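Local atomic coordinates of neutral ceramidase (Pseudomonas aeruginosa, PDB entry 2ZWS), a protein that hydrolyses the N-acyl linkage of ceramides to give sphingosine and a free fatty acid, using a zinc ion, and also catalyses the reverse synthesis. Residues A[355-367]-A[376-388]. Residues are numbered along the deposited sequence; the frame is centred on the assembly and turned at random. Where two conformers were deposited one is given.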
loop_
_atom_site.group_PDB
_atom_site.type_symbol
_atom_site.label_atom_id
_atom_site.label_comp_id
_atom_site.label_asym_id
_atom_site.label_seq_id
_atom_site.Cartn_x
_atom_site.Cartn_y
_atom_site.Cartn_z
ATOM N N LEU A 355 -18.070 -2.679 20.548
ATOM C CA LEU A 355 -16.927 -2.133 21.246
ATOM C C LEU A 355 -17.272 -1.178 22.389
ATOM O O LEU A 355 -16.372 -0.742 23.111
ATOM C CB LEU A 355 -15.979 -1.433 20.269
ATOM C CG LEU A 355 -15.336 -2.303 19.186
ATOM C CD1 LEU A 355 -14.916 -1.401 18.058
ATOM C CD2 LEU A 355 -14.156 -3.149 19.716
ATOM N N GLY A 356 -18.547 -0.843 22.573
ATOM C CA GLY A 356 -18.826 0.192 23.583
ATOM C C GLY A 356 -19.873 1.302 23.453
ATOM O O GLY A 356 -20.598 1.508 24.406
ATOM N N GLY A 357 -19.940 2.061 22.357
ATOM C CA GLY A 357 -18.868 2.299 21.428
ATOM C C GLY A 357 -18.213 3.624 21.787
ATOM O O GLY A 357 -17.313 3.648 22.609
ATOM N N LEU A 358 -18.671 4.723 21.185
ATOM C CA LEU A 358 -18.053 6.056 21.411
ATOM C C LEU A 358 -18.574 6.722 22.691
ATOM O O LEU A 358 -19.773 6.979 22.794
ATOM C CB LEU A 358 -18.216 6.985 20.197
ATOM C CG LEU A 358 -17.505 8.343 20.302
ATOM C CD1 LEU A 358 -15.983 8.200 20.213
ATOM C CD2 LEU A 358 -18.028 9.320 19.253
ATOM N N LEU A 359 -17.650 7.008 23.623
ATOM C CA LEU A 359 -17.948 7.463 24.997
ATOM C C LEU A 359 -18.078 6.278 25.978
ATOM O O LEU A 359 -18.048 5.112 25.562
ATOM C CB LEU A 359 -19.157 8.412 25.053
ATOM C CG LEU A 359 -18.876 9.883 24.715
ATOM C CD1 LEU A 359 -19.455 10.284 23.353
ATOM C CD2 LEU A 359 -19.365 10.822 25.829
ATOM N N THR A 360 -18.200 6.529 27.288
ATOM C CA THR A 360 -18.316 7.852 27.911
ATOM C C THR A 360 -17.070 8.336 28.660
ATOM O O THR A 360 -16.604 7.690 29.604
ATOM C CB THR A 360 -19.613 7.970 28.799
ATOM O OG1 THR A 360 -19.516 9.119 29.648
ATOM C CG2 THR A 360 -19.835 6.721 29.665
ATOM N N GLY A 361 -16.527 9.463 28.189
ATOM C CA GLY A 361 -15.570 10.280 28.945
ATOM C C GLY A 361 -16.401 11.157 29.876
ATOM O O GLY A 361 -17.627 11.004 29.907
ATOM N N VAL A 362 -15.808 12.092 30.622
ATOM C CA VAL A 362 -14.421 12.565 30.532
ATOM C C VAL A 362 -13.355 11.464 30.727
ATOM O O VAL A 362 -13.504 10.599 31.591
ATOM C CB VAL A 362 -14.216 13.785 31.519
ATOM C CG1 VAL A 362 -14.679 13.445 32.934
ATOM C CG2 VAL A 362 -12.779 14.326 31.523
ATOM N N PRO A 363 -12.294 11.482 29.894
ATOM C CA PRO A 363 -11.136 10.601 30.058
ATOM C C PRO A 363 -10.366 10.935 31.345
ATOM O O PRO A 363 -10.558 12.023 31.905
ATOM C CB PRO A 363 -10.262 10.935 28.835
ATOM C CG PRO A 363 -11.151 11.639 27.884
ATOM C CD PRO A 363 -12.149 12.358 28.717
ATOM N N PRO A 364 -9.490 10.021 31.805
ATOM C CA PRO A 364 -8.673 10.304 32.990
ATOM C C PRO A 364 -7.910 11.631 32.872
ATOM O O PRO A 364 -7.412 11.975 31.788
ATOM C CB PRO A 364 -7.701 9.126 33.035
ATOM C CG PRO A 364 -8.424 8.022 32.327
ATOM C CD PRO A 364 -9.206 8.683 31.246
ATOM N N GLN A 365 -7.841 12.366 33.981
ATOM C CA GLN A 365 -7.247 13.709 34.016
ATOM C C GLN A 365 -5.803 13.730 33.535
ATOM O O GLN A 365 -5.368 14.684 32.879
ATOM C CB GLN A 365 -7.324 14.299 35.437
ATOM C CG GLN A 365 -6.853 15.757 35.519
ATOM C CD GLN A 365 -6.380 16.178 36.905
ATOM O OE1 GLN A 365 -6.036 17.344 37.119
ATOM N NE2 GLN A 365 -6.354 15.237 37.850
ATOM N N GLU A 366 -5.062 12.681 33.873
ATOM C CA GLU A 366 -3.656 12.582 33.502
ATOM C C GLU A 366 -3.553 12.555 31.979
ATOM O O GLU A 366 -2.686 13.200 31.393
ATOM C CB GLU A 366 -3.010 11.334 34.124
ATOM C CG GLU A 366 -3.354 11.110 35.613
ATOM C CD GLU A 366 -4.573 10.201 35.833
ATOM O OE1 GLU A 366 -4.402 8.958 35.878
ATOM O OE2 GLU A 366 -5.704 10.724 35.981
ATOM N N LEU A 367 -4.475 11.834 31.348
ATOM C CA LEU A 367 -4.507 11.753 29.887
ATOM C C LEU A 367 -4.878 13.096 29.246
ATOM O O LEU A 367 -4.203 13.549 28.329
ATOM C CB LEU A 367 -5.467 10.642 29.420
ATOM C CG LEU A 367 -5.562 10.479 27.894
ATOM C CD1 LEU A 367 -4.248 9.952 27.321
ATOM C CD2 LEU A 367 -6.704 9.577 27.520
ATOM N N ILE A 376 -9.821 15.628 23.252
ATOM C CA ILE A 376 -10.007 14.197 23.047
ATOM C C ILE A 376 -11.423 13.867 22.582
ATOM O O ILE A 376 -12.407 14.265 23.219
ATOM C CB ILE A 376 -9.639 13.406 24.318
ATOM C CG1 ILE A 376 -8.139 13.565 24.611
ATOM C CG2 ILE A 376 -10.056 11.952 24.173
ATOM C CD1 ILE A 376 -7.691 13.052 25.962
ATOM N N LEU A 377 -11.504 13.154 21.455
ATOM C CA LEU A 377 -12.750 12.605 20.954
ATOM C C LEU A 377 -12.925 11.154 21.404
ATOM O O LEU A 377 -14.023 10.740 21.817
ATOM C CB LEU A 377 -12.788 12.691 19.424
ATOM C CG LEU A 377 -13.982 12.043 18.706
ATOM C CD1 LEU A 377 -15.291 12.755 19.044
ATOM C CD2 LEU A 377 -13.751 12.036 17.210
ATOM N N ALA A 378 -11.846 10.381 21.302
ATOM C CA ALA A 378 -11.872 8.969 21.690
ATOM C C ALA A 378 -10.590 8.594 22.403
ATOM O O ALA A 378 -9.496 8.835 21.896
ATOM C CB ALA A 378 -12.103 8.065 20.471
ATOM N N ASP A 379 -10.740 8.010 23.588
ATOM C CA ASP A 379 -9.617 7.516 24.371
ATOM C C ASP A 379 -9.405 6.059 23.966
ATOM O O ASP A 379 -9.954 5.151 24.581
ATOM C CB ASP A 379 -9.933 7.628 25.875
ATOM C CG ASP A 379 -8.852 7.003 26.762
ATOM O OD1 ASP A 379 -7.912 6.376 26.222
ATOM O OD2 ASP A 379 -8.954 7.121 28.020
ATOM N N THR A 380 -8.613 5.860 22.921
ATOM C CA THR A 380 -8.457 4.515 22.306
ATOM C C THR A 380 -7.548 3.601 23.133
ATOM O O THR A 380 -7.736 2.379 23.174
ATOM C CB THR A 380 -7.930 4.622 20.841
ATOM O OG1 THR A 380 -6.711 5.368 20.838
ATOM C CG2 THR A 380 -8.947 5.322 19.956
ATOM N N GLY A 381 -6.568 4.193 23.810
ATOM C CA GLY A 381 -5.593 3.451 24.594
ATOM C C GLY A 381 -6.150 2.736 25.807
ATOM O O GLY A 381 -5.627 1.693 26.213
ATOM N N ASN A 382 -7.204 3.304 26.400
ATOM C CA ASN A 382 -7.772 2.744 27.631
ATOM C C ASN A 382 -8.954 1.815 27.414
ATOM O O ASN A 382 -9.572 1.365 28.386
ATOM C CB ASN A 382 -8.173 3.878 28.613
ATOM C CG ASN A 382 -6.968 4.574 29.234
ATOM O OD1 ASN A 382 -6.924 5.806 29.328
ATOM N ND2 ASN A 382 -5.988 3.798 29.661
ATOM N N LYS A 383 -9.260 1.508 26.153
ATOM C CA LYS A 383 -10.375 0.614 25.826
ATOM C C LYS A 383 -10.063 -0.808 26.284
ATOM O O LYS A 383 -8.909 -1.209 26.293
ATOM C CB LYS A 383 -10.677 0.647 24.325
ATOM C CG LYS A 383 -11.111 2.002 23.801
ATOM C CD LYS A 383 -12.514 2.338 24.312
ATOM C CE LYS A 383 -12.958 3.712 23.819
ATOM N NZ LYS A 383 -14.378 3.961 24.153
ATOM N N LYS A 384 -11.091 -1.526 26.723
ATOM C CA LYS A 384 -10.943 -2.881 27.254
ATOM C C LYS A 384 -11.905 -3.825 26.526
ATOM O O LYS A 384 -12.998 -3.394 26.150
ATOM C CB LYS A 384 -11.221 -2.878 28.771
ATOM C CG LYS A 384 -10.160 -2.120 29.594
ATOM C CD LYS A 384 -8.804 -2.809 29.564
ATOM C CE LYS A 384 -7.790 -2.165 30.517
ATOM N NZ LYS A 384 -7.364 -0.799 30.080
ATOM N N PRO A 385 -11.510 -5.101 26.337
ATOM C CA PRO A 385 -10.299 -5.763 26.835
ATOM C C PRO A 385 -9.048 -5.412 26.053
ATOM O O PRO A 385 -7.943 -5.648 26.541
ATOM C CB PRO A 385 -10.596 -7.267 26.661
ATOM C CG PRO A 385 -11.922 -7.355 26.045
ATOM C CD PRO A 385 -12.322 -6.032 25.529
ATOM N N TYR A 386 -9.230 -4.845 24.862
ATOM C CA TYR A 386 -8.111 -4.448 24.009
ATOM C C TYR A 386 -8.167 -2.976 23.616
ATOM O O TYR A 386 -9.234 -2.451 23.283
ATOM C CB TYR A 386 -8.101 -5.291 22.734
ATOM C CG TYR A 386 -8.061 -6.761 23.024
ATOM C CD1 TYR A 386 -6.891 -7.366 23.482
ATOM C CD2 TYR A 386 -9.211 -7.537 22.917
ATOM C CE1 TYR A 386 -6.843 -8.729 23.780
ATOM C CE2 TYR A 386 -9.178 -8.897 23.223
ATOM C CZ TYR A 386 -7.997 -9.484 23.646
ATOM O OH TYR A 386 -7.984 -10.844 23.936
ATOM N N PRO A 387 -7.006 -2.304 23.612
ATOM C CA PRO A 387 -7.038 -0.913 23.117
ATOM C C PRO A 387 -7.434 -0.926 21.642
ATOM O O PRO A 387 -7.202 -1.936 20.954
ATOM C CB PRO A 387 -5.589 -0.423 23.277
ATOM C CG PRO A 387 -4.773 -1.640 23.412
ATOM C CD PRO A 387 -5.650 -2.757 23.955
ATOM N N TRP A 388 -8.042 0.156 21.157
ATOM C CA TRP A 388 -8.460 0.213 19.751
ATOM C C TRP A 388 -7.290 0.519 18.823
ATOM O O TRP A 388 -7.434 0.459 17.607
ATOM C CB TRP A 388 -9.533 1.273 19.545
ATOM C CG TRP A 388 -10.826 0.963 20.220
ATOM C CD1 TRP A 388 -11.135 -0.120 21.009
ATOM C CD2 TRP A 388 -11.994 1.771 20.158
ATOM N NE1 TRP A 388 -12.446 -0.019 21.449
ATOM C CE2 TRP A 388 -12.988 1.140 20.944
ATOM C CE3 TRP A 388 -12.298 2.986 19.517
ATOM C CZ2 TRP A 388 -14.272 1.681 21.090
ATOM C CZ3 TRP A 388 -13.579 3.527 19.671
ATOM C CH2 TRP A 388 -14.538 2.877 20.450
HETATM O O HOH W 1 -13.791 -1.595 23.528
HETATM O O HOH W 2 -16.287 1.856 24.087
HETATM O O HOH W 3 -15.029 6.459 23.306
#
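Leu355 sets its CB 3.6 Å from CZ2 of Trp388 and begins a contact in which a loop between helix 350-354 and helix 365-370 packs onto a bulged beta strand and the type I turn Thr380-Lys383, preceded by an Asx motif at Asp379. It illustrates a loop without regular structure meeting its partner through spaced apolar contacts, with waters and a lysine between its carbonyls and the turn. Lys383 CG lies 3.3 Å above one face of the Trp388 indole and Leu355 CD1 beyond the opposite face, both toward the rim. This indole is about 9 Å from the side chain of Ser106, inferred to bind substrate. One water accepts from Trp388 NE1 and donates to Leu355 O. In the conformer given, Gly357 O receives a weak bond of 3.3 Å from Lys383 NZ, and a second water links the two. With CG anti to the backbone N (chi1 -175°), Leu358 brings CD1 to Ala378 CB, beside the classic beta bulge in which Leu377 and Ala378 both pair with Ile326 of strand 326-327. Pro363 CG then meets Ile376 CG2, and Leu367 CG lies against Ile376 CD1. Leu367 CD2 reaches 3.4 Å from OD2 of Asp379, whose OD1 accepts from Asn382 N at 3.2 Å, from above the carboxylate plane.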